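Local coordinates for protein putative NTP pyrophosphohydrolase (Exiguobacterium sibiricum 255-15, PDB 3NL9) that probably hydrolyses nucleoside triphosphates to the monophosphate and pyrophosphate, as an all-helical dimeric member of the MazG clan, at residues 33-36 with 37-41; 47-50 with 51-55; 84-87 with 88-91; 160-163 with 164-168. One frame throughout, in Å; residues are numbered along the deposited sequence.

Contact 1 (33-36 with 37-41). With EDO (1,2-ethanediol), chain B.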
loop_
_atom_site.group_PDB
_atom_site.type_symbol
_atom_site.label_atom_id
_atom_site.label_comp_id
_atom_site.label_asym_id
_atom_site.label_seq_id
_atom_site.Cartn_x
_atom_site.Cartn_y
_atom_site.Cartn_z
ATOM N N ARG A 33 -14.386 -9.922 1.591
ATOM C CA ARG A 33 -13.271 -9.850 0.665
ATOM C C ARG A 33 -12.293 -8.717 0.993
ATOM O O ARG A 33 -11.075 -8.897 0.928
ATOM C CB ARG A 33 -13.800 -9.670 -0.762
ATOM C CG ARG A 33 -12.723 -9.741 -1.834
ATOM C CD ARG A 33 -12.152 -11.141 -1.917
ATOM N NE ARG A 33 -11.009 -11.156 -2.792
ATOM C CZ ARG A 33 -10.205 -12.193 -2.970
ATOM N NH1 ARG A 33 -10.419 -13.344 -2.329
ATOM N NH2 ARG A 33 -9.184 -12.067 -3.804
ATOM N N GLY A 34 -12.820 -7.536 1.356
ATOM C CA GLY A 34 -11.947 -6.437 1.804
ATOM C C GLY A 34 -11.086 -6.788 3.015
ATOM O O GLY A 34 -9.925 -6.350 3.117
ATOM N N VAL A 35 -11.642 -7.551 3.948
ATOM C CA VAL A 35 -10.877 -7.954 5.145
ATOM C C VAL A 35 -9.628 -8.762 4.733
ATOM O O VAL A 35 -8.540 -8.570 5.268
ATOM C CB VAL A 35 -11.723 -8.768 6.123
ATOM C CG1 VAL A 35 -10.847 -9.405 7.166
ATOM C CG2 VAL A 35 -12.749 -7.875 6.821
ATOM N N LYS A 36 -9.807 -9.643 3.758
ATOM C CA LYS A 36 -8.724 -10.466 3.257
ATOM C C LYS A 36 -7.625 -9.586 2.653
ATOM O O LYS A 36 -6.466 -9.727 3.000
ATOM C CB LYS A 36 -9.235 -11.446 2.194
ATOM C CG LYS A 36 -10.167 -12.541 2.738
ATOM C CD LYS A 36 -10.500 -13.560 1.664
ATOM C CE LYS A 36 -11.348 -14.712 2.201
ATOM N NZ LYS A 36 -10.848 -15.244 3.511
ATOM N N ARG A 37 -8.028 -8.670 1.776
ATOM C CA ARG A 37 -7.101 -7.797 1.085
ATOM C C ARG A 37 -6.369 -6.905 2.030
ATOM O O ARG A 37 -5.169 -6.731 1.881
ATOM C CB ARG A 37 -7.810 -7.020 -0.018
ATOM C CG ARG A 37 -8.360 -8.002 -1.120
ATOM C CD ARG A 37 -8.372 -7.410 -2.464
ATOM N NE ARG A 37 -7.013 -7.095 -2.876
ATOM C CZ ARG A 37 -6.171 -7.922 -3.497
ATOM N NH1 ARG A 37 -6.520 -9.173 -3.850
ATOM N NH2 ARG A 37 -4.963 -7.474 -3.768
ATOM N N ALA A 38 -7.095 -6.337 2.999
ATOM C CA ALA A 38 -6.480 -5.509 4.044
ATOM C C ALA A 38 -5.414 -6.293 4.809
ATOM O O ALA A 38 -4.309 -5.814 5.053
ATOM C CB ALA A 38 -7.574 -4.991 4.994
ATOM N N THR A 39 -5.756 -7.524 5.161
ATOM C CA THR A 39 -4.863 -8.425 5.878
ATOM C C THR A 39 -3.609 -8.731 5.058
ATOM O O THR A 39 -2.516 -8.547 5.563
ATOM C CB THR A 39 -5.606 -9.731 6.304
ATOM O OG1 THR A 39 -6.766 -9.370 7.087
ATOM C CG2 THR A 39 -4.664 -10.648 7.115
ATOM N N TRP A 40 -3.757 -9.131 3.793
ATOM C CA TRP A 40 -2.592 -9.414 2.959
ATOM C C TRP A 40 -1.697 -8.205 2.795
ATOM O O TRP A 40 -0.453 -8.343 2.768
ATOM C CB TRP A 40 -3.000 -9.915 1.588
ATOM C CG TRP A 40 -3.785 -11.185 1.623
ATOM C CD1 TRP A 40 -3.639 -12.204 2.508
ATOM C CD2 TRP A 40 -4.802 -11.604 0.697
ATOM N NE1 TRP A 40 -4.518 -13.214 2.219
ATOM C CE2 TRP A 40 -5.239 -12.883 1.110
ATOM C CE3 TRP A 40 -5.379 -11.026 -0.440
ATOM C CZ2 TRP A 40 -6.251 -13.589 0.443
ATOM C CZ3 TRP A 40 -6.398 -11.731 -1.110
ATOM C CH2 TRP A 40 -6.813 -12.996 -0.666
ATOM N N THR A 41 -2.319 -7.027 2.643
ATOM C CA THR A 41 -1.564 -5.786 2.411
ATOM C C THR A 41 -0.731 -5.483 3.655
ATOM O O THR A 41 0.478 -5.208 3.563
ATOM C CB THR A 41 -2.519 -4.601 2.041
ATOM O OG1 THR A 41 -3.381 -4.989 0.947
ATOM C CG2 THR A 41 -1.748 -3.340 1.664
HETATM C C1 EDO B . -3.671 -11.335 -5.539
HETATM O O1 EDO B . -4.574 -11.174 -4.422
HETATM C C2 EDO B . -2.856 -10.047 -5.723
HETATM O O2 EDO B . -3.694 -8.880 -5.856
#
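Residues 33-36 and 37-41 form consecutive turns of helix 31-52, and the backbone joins them by the i to i+4 bonds of an alpha helix: Arg-37 N to Arg-33 O, Ala-38 N to Gly-34 O, Thr-39 N to Val-35 O and Trp-40 N to Lys-36 O. This all-helical fold of the MazG clan pairs with a second subunit. Thr-39 doubles a backbone bond: with OG1 anti to its own carbonyl carbon (chi1 -56°), the hydroxyl donates to Val-35 O over 2.7 Å, from the opposite face of that carbonyl to the amide of Thr-39. Lys-36 CB sits 4.2 Å from the centroid of the six-membered ring of Trp-40, a CH-pi contact over the ring. Arg-33 meets the same indole at its edge, with Trp-40 CZ3 over one face of the guanidinium and the two planes 80° apart. Arg-33 NH2 and Arg-37 NH1 come within 3.9 Å, and both form salt bridges with Glu-111 of the second subunit, whose carboxylate would offset their like charges. A 1,2-ethanediol, also bound by His-15, takes a hydrogen bond from each terminal nitrogen of the Arg-37 guanidinium, NH1 to O1 and NH2 to O2, each 2.8 Å long.

Contact 2 (47-50 with 51-55)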
loop_
_atom_site.group_PDB
_atom_site.type_symbol
_atom_site.label_atom_id
_atom_site.label_comp_id
_atom_site.label_asym_id
_atom_site.label_seq_id
_atom_site.Cartn_x
_atom_site.Cartn_y
_atom_site.Cartn_z
ATOM N N VAL A 47 3.906 -6.085 8.882
ATOM C CA VAL A 47 4.630 -7.137 9.616
ATOM C C VAL A 47 5.991 -7.413 8.973
ATOM O O VAL A 47 7.016 -7.271 9.646
ATOM C CB VAL A 47 3.806 -8.451 9.776
ATOM C CG1 VAL A 47 4.620 -9.517 10.542
ATOM C CG2 VAL A 47 2.443 -8.176 10.491
ATOM N N GLU A 48 6.018 -7.770 7.684
ATOM C CA GLU A 48 7.311 -8.079 7.035
ATOM C C GLU A 48 8.213 -6.859 6.995
ATOM O O GLU A 48 9.405 -6.973 7.249
ATOM C CB GLU A 48 7.150 -8.599 5.579
ATOM C CG GLU A 48 6.372 -9.867 5.461
ATOM C CD GLU A 48 7.183 -11.114 5.849
ATOM O OE1 GLU A 48 8.439 -11.059 5.829
ATOM O OE2 GLU A 48 6.545 -12.150 6.152
ATOM N N PHE A 49 7.640 -5.698 6.664
ATOM C CA PHE A 49 8.392 -4.433 6.637
ATOM C C PHE A 49 9.046 -4.125 8.011
ATOM O O PHE A 49 10.235 -3.704 8.088
ATOM C CB PHE A 49 7.443 -3.310 6.193
ATOM C CG PHE A 49 8.035 -1.954 6.228
ATOM C CD1 PHE A 49 8.870 -1.525 5.209
ATOM C CD2 PHE A 49 7.770 -1.090 7.290
ATOM C CE1 PHE A 49 9.427 -0.245 5.245
ATOM C CE2 PHE A 49 8.342 0.188 7.337
ATOM C CZ PHE A 49 9.170 0.601 6.328
ATOM N N LEU A 50 8.279 -4.296 9.083
ATOM C CA LEU A 50 8.798 -4.003 10.441
ATOM C C LEU A 50 9.813 -5.049 10.925
ATOM O O LEU A 50 10.760 -4.730 11.634
ATOM C CB LEU A 50 7.636 -3.809 11.448
ATOM C CG LEU A 50 6.805 -2.541 11.243
ATOM C CD1 LEU A 50 5.709 -2.301 12.324
ATOM C CD2 LEU A 50 7.770 -1.347 11.149
ATOM N N HIS A 51 9.595 -6.300 10.565
ATOM C CA HIS A 51 10.518 -7.357 10.943
ATOM C C HIS A 51 11.829 -7.109 10.217
ATOM O O HIS A 51 12.893 -7.152 10.826
ATOM C CB HIS A 51 9.968 -8.725 10.576
ATOM C CG HIS A 51 10.890 -9.860 10.908
ATOM N ND1 HIS A 51 11.929 -10.243 10.086
ATOM C CD2 HIS A 51 10.918 -10.710 11.964
ATOM C CE1 HIS A 51 12.556 -11.275 10.623
ATOM N NE2 HIS A 51 11.963 -11.577 11.763
ATOM N N GLN A 52 11.747 -6.813 8.915
ATOM C CA GLN A 52 12.978 -6.527 8.135
ATOM C C GLN A 52 13.605 -5.203 8.517
ATOM O O GLN A 52 14.735 -4.930 8.147
ATOM C CB GLN A 52 12.691 -6.573 6.655
ATOM C CG GLN A 52 12.195 -7.943 6.238
ATOM C CD GLN A 52 13.260 -8.992 6.391
ATOM O OE1 GLN A 52 13.241 -9.813 7.323
ATOM N NE2 GLN A 52 14.212 -8.954 5.504
ATOM N N SER A 53 12.892 -4.374 9.268
ATOM C CA SER A 53 13.490 -3.123 9.803
ATOM C C SER A 53 14.147 -3.320 11.193
ATOM O O SER A 53 14.802 -2.407 11.713
ATOM C CB SER A 53 12.421 -1.997 9.889
ATOM O OG SER A 53 11.743 -1.798 8.644
ATOM N N SER A 54 13.951 -4.493 11.796
ATOM C CA SER A 54 14.378 -4.780 13.160
ATOM C C SER A 54 15.658 -5.605 13.255
ATOM O O SER A 54 15.942 -6.424 12.398
ATOM C CB SER A 54 13.263 -5.546 13.892
ATOM O OG SER A 54 12.127 -4.721 14.089
ATOM N N GLN A 55 16.411 -5.416 14.331
ATOM C CA GLN A 55 17.653 -6.154 14.530
ATOM C C GLN A 55 17.526 -7.276 15.553
ATOM O O GLN A 55 18.393 -8.150 15.620
ATOM C CB GLN A 55 18.786 -5.193 14.892
ATOM C CG GLN A 55 19.087 -4.236 13.736
ATOM C CD GLN A 55 20.103 -3.164 14.085
ATOM O OE1 GLN A 55 21.292 -3.450 14.233
ATOM N NE2 GLN A 55 19.641 -1.920 14.197
#
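Ser-53 and Phe-49 make the closest polar contact here: Ser-53 OG donates to Phe-49 O over a very short 2.5 Å while standing 4.1 Å above the centre of the Phe-49 ring. Ser-54 OG reaches Leu-50 O at 2.8 Å. Before this point the helix is regular, His-51 N bonding to Val-47 O and Gln-52 N to Glu-48 O. Gln-52 CG, anti to the carbonyl carbon (chi1 -61°), lies 3.1 Å from Glu-48 O, and the bend at chi2 turns the amide back so that OE1 lies in the plane of the His-51 ring, where it accepts from ND1 on an in-plane lone pair at 3.1 Å. Replacing Gln-52 by a leucine would probably leave His-51 ND1 without this acceptor and the imidazole less firmly set in its rotation. The outer shell comes from the second subunit: its Glu-81 carbonyl receives His-51 NE2, its Tyr-83 stacks on the imidazole, and its Gln-94 donates to Ser-53 OG. Within the chain, Phe-60 meets His-51 edge-to-face. Serine hydroxyls taking up last-turn carbonyls are a familiar feature of helix ends, here near the C-terminal end of helix 31-52, built into the dimer interface.

Contact 3 (84-87 with 88-91). With EDO (1,2-ethanediol), chain C.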
loop_
_atom_site.group_PDB
_atom_site.type_symbol
_atom_site.label_atom_id
_atom_site.label_comp_id
_atom_site.label_asym_id
_atom_site.label_seq_id
_atom_site.Cartn_x
_atom_site.Cartn_y
_atom_site.Cartn_z
ATOM N N PRO A 84 -21.063 4.451 5.410
ATOM C CA PRO A 84 -21.740 4.593 4.130
ATOM C C PRO A 84 -23.147 3.984 4.136
ATOM O O PRO A 84 -23.372 2.960 4.775
ATOM C CB PRO A 84 -20.845 3.797 3.172
ATOM C CG PRO A 84 -19.552 3.736 3.819
ATOM C CD PRO A 84 -19.780 3.749 5.285
ATOM N N VAL A 85 -24.078 4.617 3.421
ATOM C CA VAL A 85 -25.463 4.139 3.323
ATOM C C VAL A 85 -25.838 3.655 1.913
ATOM O O VAL A 85 -26.943 3.146 1.714
ATOM C CB VAL A 85 -26.460 5.214 3.801
ATOM C CG1 VAL A 85 -26.273 5.469 5.307
ATOM C CG2 VAL A 85 -26.314 6.524 2.982
ATOM N N THR A 86 -24.939 3.812 0.935
ATOM C CA THR A 86 -25.139 3.231 -0.402
ATOM C C THR A 86 -23.884 2.476 -0.894
ATOM O O THR A 86 -22.772 2.681 -0.402
ATOM C CB THR A 86 -25.503 4.320 -1.466
ATOM O OG1 THR A 86 -24.347 5.122 -1.758
ATOM C CG2 THR A 86 -26.667 5.229 -0.990
ATOM N N GLU A 87 -24.064 1.649 -1.914
ATOM C CA GLU A 87 -22.946 0.928 -2.519
ATOM C C GLU A 87 -21.967 1.900 -3.201
ATOM O O GLU A 87 -20.753 1.754 -3.109
ATOM C CB GLU A 87 -23.498 -0.096 -3.500
ATOM C CG GLU A 87 -22.529 -1.182 -3.894
ATOM C CD GLU A 87 -23.169 -2.220 -4.821
ATOM O OE1 GLU A 87 -24.376 -2.526 -4.628
ATOM O OE2 GLU A 87 -22.463 -2.720 -5.738
ATOM N N VAL A 88 -22.498 2.951 -3.819
ATOM C CA VAL A 88 -21.628 3.944 -4.406
ATOM C C VAL A 88 -20.784 4.600 -3.330
ATOM O O VAL A 88 -19.596 4.749 -3.530
ATOM C CB VAL A 88 -22.392 5.012 -5.195
ATOM C CG1 VAL A 88 -21.434 6.154 -5.545
ATOM C CG2 VAL A 88 -22.969 4.382 -6.448
ATOM N N GLU A 89 -21.390 4.961 -2.194
ATOM C CA GLU A 89 -20.621 5.492 -1.052
ATOM C C GLU A 89 -19.499 4.578 -0.591
ATOM O O GLU A 89 -18.376 5.044 -0.313
ATOM C CB GLU A 89 -21.531 5.837 0.134
ATOM C CG GLU A 89 -22.427 7.020 -0.138
ATOM C CD GLU A 89 -23.204 7.508 1.071
ATOM O OE1 GLU A 89 -23.049 6.960 2.184
ATOM O OE2 GLU A 89 -23.965 8.474 0.888
ATOM N N ARG A 90 -19.776 3.285 -0.495
ATOM C CA ARG A 90 -18.730 2.334 -0.125
ATOM C C ARG A 90 -17.592 2.312 -1.161
ATOM O O ARG A 90 -16.419 2.275 -0.789
ATOM C CB ARG A 90 -19.329 0.931 0.113
ATOM C CG ARG A 90 -20.403 0.930 1.219
ATOM C CD ARG A 90 -20.885 -0.458 1.693
ATOM N NE ARG A 90 -21.513 -1.265 0.646
ATOM C CZ ARG A 90 -22.806 -1.236 0.325
ATOM N NH1 ARG A 90 -23.648 -0.424 0.957
ATOM N NH2 ARG A 90 -23.254 -2.021 -0.653
ATOM N N LEU A 91 -17.926 2.347 -2.455
ATOM C CA LEU A 91 -16.887 2.340 -3.515
ATOM C C LEU A 91 -16.018 3.592 -3.446
ATOM O O LEU A 91 -14.784 3.543 -3.538
ATOM C CB LEU A 91 -17.550 2.233 -4.908
ATOM C CG LEU A 91 -16.669 2.238 -6.162
ATOM C CD1 LEU A 91 -15.699 1.021 -6.169
ATOM C CD2 LEU A 91 -17.545 2.290 -7.420
HETATM C C1 EDO C . -20.972 0.738 -6.672
HETATM O O1 EDO C . -20.574 -0.633 -6.548
HETATM C C2 EDO C . -21.444 1.037 -8.096
HETATM O O2 EDO C . -22.275 -0.027 -8.578
#
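In one of its two conformers, the guanidinium of Arg-90 lies flat against the backbone of residues 86-87, one face covered by Glu-87 CA, 3.4 Å above its plane, and by Thr-86 O. There NH2 runs alongside CB and CG of Glu-87, but Glu-87 OE1 stays 4.2 Å from Arg-90 NH2, beyond a salt bridge. The Glu-87 carboxylate accepts through OE2 from O1 of a 1,2-ethanediol, which also bonds to Ala-28 N. The carboxylate of Glu-89 works differently, since Val-85 N approaches OE1 from above its plane, over 2.8 Å and almost straight at 169°. An extended chain carries it there. Thr-86 OG1, set between its own backbone N and carbonyl carbon (chi1 72°), accepts from Glu-89 N at 3.0 Å, while Thr-86 O receives Arg-90 N. Pro-84 packs against the aliphatic part of Arg-90, its CB 3.5 Å from Arg-90 CG; Ser-54 and Gln-55 of the second subunit pack on Pro-84 and Arg-90. Glu-89 reaches the amide one residue before the cap, and Thr-86 N has no partner in the model, so the full capping box is not made: the motif is a threonine N-cap, here starting helix 87-112.

Contact 4 (160-163 with 164-168)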
loop_
_atom_site.group_PDB
_atom_site.type_symbol
_atom_site.label_atom_id
_atom_site.label_comp_id
_atom_site.label_asym_id
_atom_site.label_seq_id
_atom_site.Cartn_x
_atom_site.Cartn_y
_atom_site.Cartn_z
ATOM N N GLU A 160 16.962 -8.454 -4.651
ATOM C CA GLU A 160 18.177 -8.029 -3.947
ATOM C C GLU A 160 19.249 -7.480 -4.900
ATOM O O GLU A 160 19.909 -6.452 -4.605
ATOM C CB GLU A 160 18.770 -9.179 -3.111
ATOM C CG GLU A 160 20.096 -8.825 -2.374
ATOM C CD GLU A 160 20.640 -9.976 -1.513
ATOM O OE1 GLU A 160 19.841 -10.779 -0.971
ATOM O OE2 GLU A 160 21.865 -10.068 -1.373
ATOM N N ALA A 161 19.465 -8.175 -6.017
ATOM C CA ALA A 161 20.425 -7.705 -7.014
ATOM C C ALA A 161 20.027 -6.333 -7.572
ATOM O O ALA A 161 20.885 -5.509 -7.895
ATOM C CB ALA A 161 20.560 -8.747 -8.176
ATOM N N GLU A 162 18.726 -6.105 -7.695
ATOM C CA GLU A 162 18.182 -4.814 -8.169
ATOM C C GLU A 162 18.448 -3.676 -7.166
ATOM O O GLU A 162 18.789 -2.543 -7.563
ATOM C CB GLU A 162 16.677 -4.959 -8.466
ATOM C CG GLU A 162 15.911 -3.670 -8.898
ATOM C CD GLU A 162 16.615 -2.857 -9.989
ATOM O OE1 GLU A 162 17.222 -3.445 -10.930
ATOM O OE2 GLU A 162 16.535 -1.604 -9.923
ATOM N N VAL A 163 18.305 -3.983 -5.883
ATOM C CA VAL A 163 18.647 -3.037 -4.833
ATOM C C VAL A 163 20.131 -2.662 -4.951
ATOM O O VAL A 163 20.430 -1.481 -4.998
ATOM C CB VAL A 163 18.269 -3.539 -3.415
ATOM C CG1 VAL A 163 18.734 -2.561 -2.350
ATOM C CG2 VAL A 163 16.752 -3.718 -3.284
ATOM N N VAL A 164 21.028 -3.654 -5.026
ATOM C CA VAL A 164 22.493 -3.413 -5.212
ATOM C C VAL A 164 22.776 -2.592 -6.480
ATOM O O VAL A 164 23.592 -1.678 -6.464
ATOM C CB VAL A 164 23.307 -4.738 -5.239
ATOM C CG1 VAL A 164 24.821 -4.480 -5.512
ATOM C CG2 VAL A 164 23.139 -5.494 -3.923
ATOM N N ARG A 165 22.087 -2.906 -7.580
ATOM C CA ARG A 165 22.231 -2.135 -8.813
ATOM C C ARG A 165 21.887 -0.642 -8.599
ATOM O O ARG A 165 22.624 0.242 -9.025
ATOM C CB ARG A 165 21.348 -2.712 -9.932
ATOM C CG ARG A 165 21.563 -2.035 -11.294
ATOM C CD ARG A 165 20.451 -2.344 -12.289
ATOM N NE ARG A 165 19.196 -1.652 -11.961
ATOM C CZ ARG A 165 18.984 -0.346 -12.122
ATOM N NH1 ARG A 165 19.946 0.451 -12.606
ATOM N NH2 ARG A 165 17.800 0.170 -11.791
ATOM N N GLN A 166 20.756 -0.373 -7.962
ATOM C CA GLN A 166 20.383 1.008 -7.620
ATOM C C GLN A 166 21.384 1.699 -6.688
ATOM O O GLN A 166 21.731 2.872 -6.914
ATOM C CB GLN A 166 18.996 1.076 -7.012
ATOM C CG GLN A 166 17.906 0.716 -7.988
ATOM C CD GLN A 166 16.531 1.082 -7.473
ATOM O OE1 GLN A 166 16.379 2.046 -6.731
ATOM N NE2 GLN A 166 15.530 0.315 -7.873
HETATM N N MSE A 167 21.887 0.965 -5.698
HETATM C CA MSE A 167 22.932 1.497 -4.826
HETATM C C MSE A 167 24.140 1.896 -5.657
HETATM O O MSE A 167 24.709 2.986 -5.456
HETATM C CB MSE A 167 23.375 0.479 -3.765
HETATM C CG MSE A 167 22.311 0.146 -2.703
HETATM SE SE MSE A 167 22.828 -1.324 -1.523
HETATM C CE MSE A 167 24.398 -0.543 -0.641
ATOM N N LYS A 168 24.531 1.026 -6.592
ATOM C CA LYS A 168 25.674 1.330 -7.481
ATOM C C LYS A 168 25.436 2.527 -8.413
ATOM O O LYS A 168 26.325 3.367 -8.592
ATOM C CB LYS A 168 26.057 0.102 -8.314
ATOM C CG LYS A 168 26.770 -0.973 -7.532
ATOM C CD LYS A 168 27.265 -2.074 -8.477
ATOM C CE LYS A 168 27.489 -3.384 -7.744
ATOM N NZ LYS A 168 27.557 -4.514 -8.708
#
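Glu-162 is gripped by two neighbours on the next turn, Arg-165 and Gln-166, and this polar cluster is the tight side of the contact. Bent at chi2 (47°), the glutamate swings its carboxylate along the helix, where Arg-165 takes it side-on: NE bonds to OE1 at 2.9 Å in the guanidinium plane, and NH2 bonds to OE2 at 2.9 Å on the syn lone pair. The anti lone pair of OE2 receives Gln-166 NE2 at 3.0 Å, close to the amide plane. Both carboxylate oxygens are thus engaged, OE2 twice, and the Glu-162 side chain is buried and touches Pro-118, Leu-119 and Ile-122 of helix 117-128. Arg-165 NH1 forms a salt bridge with Glu-169, and Gln-166 OE1 accepts from Glu-115 N. With an alanine in place of Glu-162, Arg-165 NE and NH2 would probably lose their carboxylate, Gln-166 NE2 one acceptor, and the guanidinium would be held mainly through Glu-169. Val-163 is buried too, yet its CG1 stands a slack 4.4 Å from the selenium of Met-167 (selenomethionine). Glu-160, Ala-161 and the exposed Arg-165 form the solvent side. The motif is an intrahelical i to i+3 salt bridge extended by an i to i+4 hydrogen bond, on the face of helix 156-170 that packs on helix 117-128.

The four contacts follow one another along the chain in numerical order, and within one chain none touches another. Contacts 1 and 2 share helix 31-52, their centres 20 Å apart and their nearest atoms about 6 Å apart, one near its start and the other near its end. Contact 3 opens helix 87-112, about 18 Å from contact 1 between centres, whereas contact 4 lies on the C-terminal helix 156-170, about 44 Å from contact 3 between centres. Yet across the dimer the distant ends meet: Val-163 and Met-167 of one subunit pack on Leu-91 and Val-88 of the other. All four contacts touch the second subunit, so they lie at or beside the dimer interface.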